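PDB 5UJU: NAD-dependent aldehyde dehydrogenase from Burkholderia multivorans, which probably oxidises aldehydes to the corresponding carboxylic acids with NAD+ as the electron acceptor. Local coordinates for residues L100-W111 and F263-L271; A27-P36 and S525-G533. All blocks are in the same frame, centred on the assembly; numbering follows the deposited sequence.

Contact 1. Residues L100-W111 and F263-L271; sequences LIAAAAAAQRTW and FDPNVVTLL
Trp111 and Phe263 form a T-shaped pair where helix 97-132 packs on strand 268-270, a strand of the mixed sheet of the Rossmann-like nucleotide-binding domain of the aldehyde dehydrogenase fold, and on the turn leading into it. With CG anti to the backbone N (chi1 179°), the indole lies between Val267 and Phe263. It turns its benzo edge onto the phenyl face, planes at 81°, with Trp111 CE3 3.7 Å above the Phe263 ring plane. Val267 CG1 sits over one indole face, a CH-pi contact 3.8 Å from the centroid of the five-membered ring of Trp111. The indole N-H is spent on Asn233 O.

Toward the N-terminal end of the helical segment, Ala107 CB fits between Asp264 and Val267, and Leu100 spreads its two methyls: CD2 against Thr269 CB, CD1 against Leu271 CB at 3.7 Å. No direct hydrogen bond crosses the interface; waters carry the polar link. One gives its hydrogens to Ala103 O and Asp264 OD2 and accepts from Asn266 ND2, while Asn266 OD1 binds Arg255. Another donates to Ala107 O, accepts from Asp264 N and pairs with Thr110 OG1. Asp264 also closes an Asx turn: its OD1 accepts from Asn266 N at 2.9 Å, the N-H coming in well out of the carboxylate plane.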
loop_
_atom_site.group_PDB
_atom_site.type_symbol
_atom_site.label_atom_id
_atom_site.label_comp_id
_atom_site.label_asym_id
_atom_site.label_seq_id
_atom_site.Cartn_x
_atom_site.Cartn_y
_atom_site.Cartn_z
ATOM N N LEU A 100 7.827 5.685 -25.709
ATOM C CA LEU A 100 8.236 4.669 -24.745
ATOM C C LEU A 100 7.029 4.073 -24.038
ATOM O O LEU A 100 7.021 2.884 -23.714
ATOM C CB LEU A 100 9.227 5.248 -23.734
ATOM C CG LEU A 100 10.572 5.724 -24.277
ATOM C CD1 LEU A 100 11.472 6.136 -23.097
ATOM C CD2 LEU A 100 11.265 4.648 -25.111
ATOM N N ILE A 101 6.001 4.880 -23.780
ATOM C CA ILE A 101 4.769 4.321 -23.231
ATOM C C ILE A 101 4.163 3.302 -24.199
ATOM O O ILE A 101 3.701 2.228 -23.782
ATOM C CB ILE A 101 3.774 5.443 -22.896
ATOM C CG1 ILE A 101 4.202 6.172 -21.615
ATOM C CG2 ILE A 101 2.353 4.885 -22.781
ATOM C CD1 ILE A 101 3.362 7.383 -21.314
ATOM N N ALA A 102 4.154 3.611 -25.500
ATOM C CA ALA A 102 3.618 2.635 -26.468
ATOM C C ALA A 102 4.472 1.370 -26.500
ATOM O O ALA A 102 3.943 0.251 -26.552
ATOM C CB ALA A 102 3.515 3.242 -27.869
ATOM N N ALA A 103 5.798 1.525 -26.465
ATOM C CA ALA A 103 6.665 0.347 -26.523
ATOM C C ALA A 103 6.506 -0.526 -25.277
ATOM O O ALA A 103 6.494 -1.762 -25.372
ATOM C CB ALA A 103 8.118 0.771 -26.726
ATOM N N ALA A 104 6.368 0.092 -24.103
ATOM C CA ALA A 104 6.105 -0.685 -22.897
ATOM C C ALA A 104 4.773 -1.412 -23.016
ATOM O O ALA A 104 4.664 -2.598 -22.674
ATOM C CB ALA A 104 6.120 0.232 -21.665
ATOM N N ALA A 105 3.748 -0.715 -23.516
ATOM C CA ALA A 105 2.440 -1.334 -23.669
ATOM C C ALA A 105 2.510 -2.535 -24.600
ATOM O O ALA A 105 1.884 -3.566 -24.333
ATOM C CB ALA A 105 1.422 -0.316 -24.189
ATOM N N ALA A 106 3.272 -2.431 -25.693
ATOM C CA ALA A 106 3.377 -3.583 -26.588
ATOM C C ALA A 106 4.128 -4.732 -25.921
ATOM O O ALA A 106 3.868 -5.900 -26.222
ATOM C CB ALA A 106 4.042 -3.178 -27.910
ATOM N N ALA A 107 5.038 -4.426 -24.988
ATOM C CA ALA A 107 5.812 -5.456 -24.303
ATOM C C ALA A 107 5.069 -6.103 -23.135
ATOM O O ALA A 107 5.497 -7.167 -22.678
ATOM C CB ALA A 107 7.137 -4.856 -23.796
ATOM N N GLN A 108 3.955 -5.511 -22.685
ATOM C CA GLN A 108 3.328 -5.923 -21.428
ATOM C C GLN A 108 2.785 -7.346 -21.497
ATOM O O GLN A 108 2.966 -8.136 -20.559
ATOM C CB GLN A 108 2.206 -4.949 -21.059
ATOM C CG GLN A 108 2.617 -3.899 -20.043
ATOM C CD GLN A 108 1.667 -2.703 -19.975
ATOM O OE1 GLN A 108 0.522 -2.763 -20.426
ATOM N NE2 GLN A 108 2.152 -1.610 -19.403
ATOM N N ARG A 109 2.107 -7.697 -22.588
ATOM C CA ARG A 109 1.314 -8.931 -22.613
ATOM C C ARG A 109 2.149 -10.178 -22.332
ATOM O O ARG A 109 1.878 -10.909 -21.374
ATOM C CB ARG A 109 0.583 -9.077 -23.957
ATOM C CG ARG A 109 -0.339 -10.298 -24.008
ATOM C CD ARG A 109 -1.295 -10.244 -25.204
ATOM N NE ARG A 109 -1.967 -11.520 -25.437
ATOM C CZ ARG A 109 -3.162 -11.838 -24.947
ATOM N NH1 ARG A 109 -3.811 -10.977 -24.170
ATOM N NH2 ARG A 109 -3.704 -13.021 -25.221
ATOM N N THR A 110 3.153 -10.461 -23.170
ATOM C CA THR A 110 3.878 -11.720 -22.987
ATOM C C THR A 110 4.693 -11.707 -21.694
ATOM O O THR A 110 4.904 -12.757 -21.076
ATOM C CB THR A 110 4.757 -12.033 -24.218
ATOM O OG1 THR A 110 5.790 -11.060 -24.372
ATOM C CG2 THR A 110 3.902 -12.021 -25.477
ATOM N N TRP A 111 5.133 -10.533 -21.253
ATOM C CA TRP A 111 5.796 -10.439 -19.959
ATOM C C TRP A 111 4.835 -10.822 -18.840
ATOM O O TRP A 111 5.132 -11.702 -18.027
ATOM C CB TRP A 111 6.345 -9.020 -19.786
ATOM C CG TRP A 111 7.058 -8.667 -18.482
ATOM C CD1 TRP A 111 6.766 -7.612 -17.663
ATOM C CD2 TRP A 111 8.206 -9.313 -17.901
ATOM N NE1 TRP A 111 7.638 -7.574 -16.602
ATOM C CE2 TRP A 111 8.533 -8.602 -16.725
ATOM C CE3 TRP A 111 8.979 -10.428 -18.250
ATOM C CZ2 TRP A 111 9.593 -8.972 -15.894
ATOM C CZ3 TRP A 111 10.043 -10.790 -17.420
ATOM C CH2 TRP A 111 10.345 -10.054 -16.270
ATOM N N PHE A 263 11.639 -12.300 -24.175
ATOM C CA PHE A 263 10.722 -11.193 -23.960
ATOM C C PHE A 263 11.070 -9.998 -24.835
ATOM O O PHE A 263 12.184 -9.872 -25.351
ATOM C CB PHE A 263 10.715 -10.784 -22.477
ATOM C CG PHE A 263 10.233 -11.881 -21.592
ATOM C CD1 PHE A 263 8.924 -12.326 -21.700
ATOM C CD2 PHE A 263 11.092 -12.523 -20.722
ATOM C CE1 PHE A 263 8.470 -13.355 -20.920
ATOM C CE2 PHE A 263 10.642 -13.557 -19.939
ATOM C CZ PHE A 263 9.331 -13.971 -20.037
ATOM N N ASP A 264 10.091 -9.115 -24.988
ATOM C CA ASP A 264 10.303 -7.835 -25.648
ATOM C C ASP A 264 11.239 -7.009 -24.772
ATOM O O ASP A 264 10.901 -6.739 -23.610
ATOM C CB ASP A 264 8.947 -7.143 -25.856
ATOM C CG ASP A 264 9.044 -5.832 -26.646
ATOM O OD1 ASP A 264 10.134 -5.220 -26.743
ATOM O OD2 ASP A 264 7.990 -5.390 -27.154
ATOM N N PRO A 265 12.436 -6.644 -25.243
ATOM C CA PRO A 265 13.336 -5.858 -24.386
ATOM C C PRO A 265 12.732 -4.544 -23.939
ATOM O O PRO A 265 13.202 -3.980 -22.946
ATOM C CB PRO A 265 14.579 -5.646 -25.264
ATOM C CG PRO A 265 14.081 -5.802 -26.675
ATOM C CD PRO A 265 13.012 -6.873 -26.583
ATOM N N ASN A 266 11.708 -4.037 -24.637
ATOM C CA ASN A 266 11.057 -2.806 -24.203
ATOM C C ASN A 266 10.235 -2.969 -22.928
ATOM O O ASN A 266 9.555 -2.016 -22.540
ATOM C CB ASN A 266 10.183 -2.262 -25.324
ATOM C CG ASN A 266 11.005 -1.832 -26.505
ATOM O OD1 ASN A 266 12.118 -1.347 -26.333
ATOM N ND2 ASN A 266 10.481 -2.034 -27.716
ATOM N N VAL A 267 10.249 -4.136 -22.284
ATOM C CA VAL A 267 9.808 -4.192 -20.892
ATOM C C VAL A 267 10.535 -3.130 -20.064
ATOM O O VAL A 267 9.941 -2.531 -19.162
ATOM C CB VAL A 267 10.001 -5.619 -20.324
ATOM C CG1 VAL A 267 9.857 -5.632 -18.792
ATOM C CG2 VAL A 267 8.961 -6.561 -20.945
ATOM N N VAL A 268 11.795 -2.820 -20.400
ATOM C CA VAL A 268 12.550 -1.757 -19.725
ATOM C C VAL A 268 13.121 -0.804 -20.770
ATOM O O VAL A 268 13.853 -1.234 -21.672
ATOM C CB VAL A 268 13.680 -2.320 -18.848
ATOM C CG1 VAL A 268 14.478 -1.179 -18.217
ATOM C CG2 VAL A 268 13.105 -3.234 -17.780
ATOM N N THR A 269 12.809 0.492 -20.638
ATOM C CA THR A 269 13.329 1.516 -21.540
ATOM C C THR A 269 13.970 2.647 -20.743
ATOM O O THR A 269 13.756 2.788 -19.533
ATOM C CB THR A 269 12.240 2.095 -22.458
ATOM O OG1 THR A 269 11.134 2.552 -21.673
ATOM C CG2 THR A 269 11.755 1.032 -23.458
ATOM N N LEU A 270 14.757 3.462 -21.439
ATOM C CA LEU A 270 15.520 4.542 -20.824
ATOM C C LEU A 270 15.083 5.864 -21.433
ATOM O O LEU A 270 15.218 6.064 -22.643
ATOM C CB LEU A 270 17.022 4.344 -21.044
ATOM C CG LEU A 270 17.863 5.460 -20.428
ATOM C CD1 LEU A 270 18.085 5.170 -18.933
ATOM C CD2 LEU A 270 19.190 5.666 -21.179
ATOM N N LEU A 271 14.584 6.769 -20.603
ATOM C CA LEU A 271 14.180 8.093 -21.059
ATOM C C LEU A 271 15.241 9.082 -20.558
ATOM O O LEU A 271 15.118 9.653 -19.470
ATOM C CB LEU A 271 12.770 8.442 -20.553
ATOM C CG LEU A 271 12.225 9.835 -20.937
ATOM C CD1 LEU A 271 12.113 9.941 -22.428
ATOM C CD2 LEU A 271 10.878 10.137 -20.289
HETATM O O HOH W 1 7.744 -2.807 -27.663
HETATM O O HOH W 2 6.214 -7.161 -28.311
HETATM O O HOH W 3 7.545 -9.114 -23.588
#

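Contact 2. Residues A27-P36 and S525-G533; sequences AIESRGYWSP and SAAFSDFHG. With EDO (1,2-ethanediol), chain G.
Ser529 O is gripped by Arg31, whose NE donates to it at 2.9 Å and whose NH2 adds a weak bond, and also by Tyr200 OH of the second subunit. This joins the end of helix 18-30, where Arg31 leaves helical geometry with positive phi, to the loop between strand 511-514 and helix 547-550 of the aldehyde dehydrogenase fold, at the dimer interface. The NE donor approaches from above the carbonyl plane. A bend in the middle of the Arg31 chain turns the guanidinium back toward its own helix, where NH1 meets a lone pair of Ile28 O within the plane of that carbonyl. The group is thus fixed in rotation and lies flat on the Phe531 ring, planes 4° apart, with CZ 3.8 Å from the ring centroid in a cation-pi stack.

Ser529 returns a bond of its own: OG, anti to the backbone N (chi1 -177°), donates to Arg31 O at 2.8 Å. Lys198 of the second subunit reaches that hydroxyl as well and forms a salt bridge with Asp530, whose carboxylate also holds an ethanediol, probably from the crystallisation liquor.

Phe528 forms the apolar half. Trp34 presents the edge of its six-membered ring to one phenyl face, planes at 66° and CZ3 3.6 Å from Phe528 CZ, while Ile28 CG2 meets the ring edge at CD1 and Ala27 CB lies obliquely to it. Two waters bridge the backbones: both donate to Ala527 O, one also to Gly32 O and the other to Trp34 O. Between the polar and apolar halves, Arg31 CA points its hydrogen at Phe528 O, a CA-H...O contact of 3.1 Å.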
loop_
_atom_site.group_PDB
_atom_site.type_symbol
_atom_site.label_atom_id
_atom_site.label_comp_id
_atom_site.label_asym_id
_atom_site.label_seq_id
_atom_site.Cartn_x
_atom_site.Cartn_y
_atom_site.Cartn_z
ATOM N N ALA A 27 16.699 -14.048 5.008
ATOM C CA ALA A 27 17.401 -12.866 5.502
ATOM C C ALA A 27 16.432 -11.752 5.887
ATOM O O ALA A 27 16.599 -11.125 6.940
ATOM C CB ALA A 27 18.398 -12.370 4.452
ATOM N N ILE A 28 15.415 -11.486 5.057
ATOM C CA ILE A 28 14.503 -10.387 5.366
ATOM C C ILE A 28 13.692 -10.664 6.625
ATOM O O ILE A 28 13.279 -9.715 7.311
ATOM C CB ILE A 28 13.559 -10.072 4.185
ATOM C CG1 ILE A 28 12.651 -11.266 3.872
ATOM C CG2 ILE A 28 14.350 -9.638 2.966
ATOM C CD1 ILE A 28 11.653 -10.995 2.726
ATOM N N GLU A 29 13.506 -11.934 6.988
ATOM C CA GLU A 29 12.754 -12.266 8.193
ATOM C C GLU A 29 13.606 -12.257 9.462
ATOM O O GLU A 29 13.135 -11.807 10.514
ATOM C CB GLU A 29 12.100 -13.637 8.038
ATOM C CG GLU A 29 11.184 -13.985 9.183
ATOM C CD GLU A 29 10.260 -15.134 8.845
ATOM O OE1 GLU A 29 10.552 -15.864 7.873
ATOM O OE2 GLU A 29 9.239 -15.299 9.546
ATOM N N SER A 30 14.848 -12.742 9.401
ATOM C CA SER A 30 15.693 -12.794 10.595
ATOM C C SER A 30 16.429 -11.480 10.850
ATOM O O SER A 30 16.637 -11.103 12.010
ATOM C CB SER A 30 16.701 -13.937 10.474
ATOM O OG SER A 30 17.676 -13.625 9.503
ATOM N N ARG A 31 16.852 -10.801 9.782
ATOM C CA ARG A 31 17.415 -9.446 9.823
ATOM C C ARG A 31 18.792 -9.382 10.494
ATOM O O ARG A 31 19.196 -8.326 10.993
ATOM C CB ARG A 31 16.431 -8.460 10.476
ATOM C CG ARG A 31 15.060 -8.437 9.761
ATOM C CD ARG A 31 14.236 -7.163 10.014
ATOM N NE ARG A 31 14.720 -6.015 9.242
ATOM C CZ ARG A 31 14.471 -5.806 7.946
ATOM N NH1 ARG A 31 13.744 -6.671 7.236
ATOM N NH2 ARG A 31 14.954 -4.724 7.348
ATOM N N GLY A 32 19.540 -10.490 10.479
ATOM C CA GLY A 32 20.966 -10.467 10.735
ATOM C C GLY A 32 21.719 -9.938 9.522
ATOM O O GLY A 32 21.137 -9.329 8.617
ATOM N N TYR A 33 23.041 -10.159 9.510
ATOM C CA TYR A 33 23.875 -9.723 8.389
ATOM C C TYR A 33 23.883 -10.768 7.274
ATOM O O TYR A 33 24.144 -11.949 7.524
ATOM C CB TYR A 33 25.324 -9.443 8.809
ATOM C CG TYR A 33 26.161 -9.150 7.576
ATOM C CD1 TYR A 33 25.958 -7.979 6.851
ATOM C CD2 TYR A 33 27.087 -10.073 7.088
ATOM C CE1 TYR A 33 26.675 -7.708 5.697
ATOM C CE2 TYR A 33 27.816 -9.810 5.923
ATOM C CZ TYR A 33 27.599 -8.624 5.232
ATOM O OH TYR A 33 28.300 -8.332 4.079
ATOM N N TRP A 34 23.643 -10.319 6.043
ATOM C CA TRP A 34 23.765 -11.181 4.872
ATOM C C TRP A 34 23.811 -10.330 3.610
ATOM O O TRP A 34 23.129 -9.304 3.517
ATOM C CB TRP A 34 22.611 -12.190 4.769
ATOM C CG TRP A 34 22.730 -13.102 3.574
ATOM C CD1 TRP A 34 23.590 -14.161 3.420
ATOM C CD2 TRP A 34 21.992 -13.006 2.351
ATOM N NE1 TRP A 34 23.411 -14.739 2.184
ATOM C CE2 TRP A 34 22.435 -14.052 1.509
ATOM C CE3 TRP A 34 20.987 -12.147 1.889
ATOM C CZ2 TRP A 34 21.914 -14.257 0.233
ATOM C CZ3 TRP A 34 20.464 -12.354 0.625
ATOM C CH2 TRP A 34 20.929 -13.405 -0.191
ATOM N N SER A 35 24.624 -10.769 2.644
ATOM C CA SER A 35 24.750 -10.160 1.324
ATOM C C SER A 35 25.333 -11.165 0.345
ATOM O O SER A 35 26.417 -11.704 0.593
ATOM C CB SER A 35 25.641 -8.919 1.351
ATOM O OG SER A 35 25.892 -8.480 0.022
ATOM N N PRO A 36 24.665 -11.434 -0.782
ATOM C CA PRO A 36 25.243 -12.343 -1.779
ATOM C C PRO A 36 26.244 -11.671 -2.698
ATOM O O PRO A 36 26.857 -12.361 -3.526
ATOM C CB PRO A 36 24.015 -12.805 -2.571
ATOM C CG PRO A 36 23.138 -11.590 -2.563
ATOM C CD PRO A 36 23.349 -10.923 -1.209
ATOM N N SER A 525 23.624 1.951 6.134
ATOM C CA SER A 525 22.532 1.022 6.387
ATOM C C SER A 525 22.753 -0.225 5.542
ATOM O O SER A 525 23.232 -0.145 4.406
ATOM C CB SER A 525 21.149 1.641 6.100
ATOM O OG SER A 525 20.876 1.762 4.713
ATOM N N ALA A 526 22.383 -1.371 6.100
ATOM C CA ALA A 526 22.573 -2.661 5.451
ATOM C C ALA A 526 21.228 -3.202 4.997
ATOM O O ALA A 526 20.269 -3.230 5.781
ATOM C CB ALA A 526 23.254 -3.659 6.389
ATOM N N ALA A 527 21.155 -3.607 3.727
ATOM C CA ALA A 527 19.990 -4.343 3.247
ATOM C C ALA A 527 19.764 -5.584 4.110
ATOM O O ALA A 527 20.699 -6.112 4.724
ATOM C CB ALA A 527 20.183 -4.764 1.772
ATOM N N PHE A 528 18.510 -6.042 4.164
ATOM C CA PHE A 528 18.070 -7.237 4.889
ATOM C C PHE A 528 18.175 -7.071 6.403
ATOM O O PHE A 528 18.125 -8.068 7.136
ATOM C CB PHE A 528 18.841 -8.501 4.477
ATOM C CG PHE A 528 18.904 -8.719 2.986
ATOM C CD1 PHE A 528 17.803 -9.199 2.291
ATOM C CD2 PHE A 528 20.074 -8.446 2.285
ATOM C CE1 PHE A 528 17.866 -9.405 0.922
ATOM C CE2 PHE A 528 20.143 -8.632 0.921
ATOM C CZ PHE A 528 19.039 -9.121 0.237
ATOM N N SER A 529 18.380 -5.852 6.894
ATOM C CA SER A 529 18.368 -5.626 8.334
ATOM C C SER A 529 17.847 -4.223 8.649
ATOM O O SER A 529 16.915 -4.071 9.449
ATOM C CB SER A 529 19.762 -5.850 8.922
ATOM O OG SER A 529 19.762 -5.695 10.339
ATOM N N ASP A 530 18.402 -3.198 7.994
ATOM C CA ASP A 530 18.042 -1.810 8.266
ATOM C C ASP A 530 16.986 -1.337 7.270
ATOM O O ASP A 530 17.235 -1.314 6.060
ATOM C CB ASP A 530 19.276 -0.910 8.200
ATOM C CG ASP A 530 20.384 -1.364 9.146
ATOM O OD1 ASP A 530 20.080 -1.751 10.299
ATOM O OD2 ASP A 530 21.560 -1.345 8.733
ATOM N N PHE A 531 15.821 -0.946 7.783
ATOM C CA PHE A 531 14.846 -0.234 6.968
ATOM C C PHE A 531 15.375 1.160 6.671
ATOM O O PHE A 531 15.705 1.917 7.594
ATOM C CB PHE A 531 13.504 -0.139 7.691
ATOM C CG PHE A 531 12.866 -1.471 7.965
ATOM C CD1 PHE A 531 12.246 -2.180 6.944
ATOM C CD2 PHE A 531 12.889 -2.012 9.248
ATOM C CE1 PHE A 531 11.661 -3.407 7.192
ATOM C CE2 PHE A 531 12.306 -3.234 9.507
ATOM C CZ PHE A 531 11.690 -3.936 8.476
ATOM N N HIS A 532 15.454 1.504 5.389
ATOM C CA HIS A 532 15.870 2.836 4.967
ATOM C C HIS A 532 14.629 3.724 4.890
ATOM O O HIS A 532 13.783 3.553 4.000
ATOM C CB HIS A 532 16.592 2.773 3.627
ATOM C CG HIS A 532 16.970 4.113 3.088
ATOM N ND1 HIS A 532 18.058 4.821 3.556
ATOM C CD2 HIS A 532 16.404 4.882 2.127
ATOM C CE1 HIS A 532 18.146 5.967 2.904
ATOM N NE2 HIS A 532 17.156 6.028 2.029
ATOM N N GLY A 533 14.521 4.671 5.819
ATOM C CA GLY A 533 13.296 5.429 6.000
ATOM C C GLY A 533 12.197 4.571 6.601
ATOM O O GLY A 533 12.246 3.340 6.520
HETATM C C1 EDO G . 25.398 -1.110 9.716
HETATM O O1 EDO G . 24.972 -0.382 8.565
HETATM C C2 EDO G . 24.303 -2.058 10.194
HETATM O O2 EDO G . 23.151 -1.343 10.674
HETATM O O HOH W 4 22.039 -7.303 6.739
HETATM O O HOH W 5 23.315 -6.478 3.566
#

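How the contacts relate
From the N terminus, the chain first lays down 27-36, at the end of helix 18-30; the partner of this segment, 525-533, arrives nearly 500 residues later, and contact 2 therefore closes a loop spanning most of the chain. Contact 1 is nested inside it: 100-111, within the long helix 97-132, meets 263-271 after 151 intervening residues, more than half of them helical. The two contacts do not touch, their centres lying 32 Å apart and their nearest atoms about 19 Å. Contact 1 fastens a helix alongside strand 268-270, which pairs with strand 234-238, whereas contact 2 ties the N-terminal region to a late loop at the interface with the second subunit.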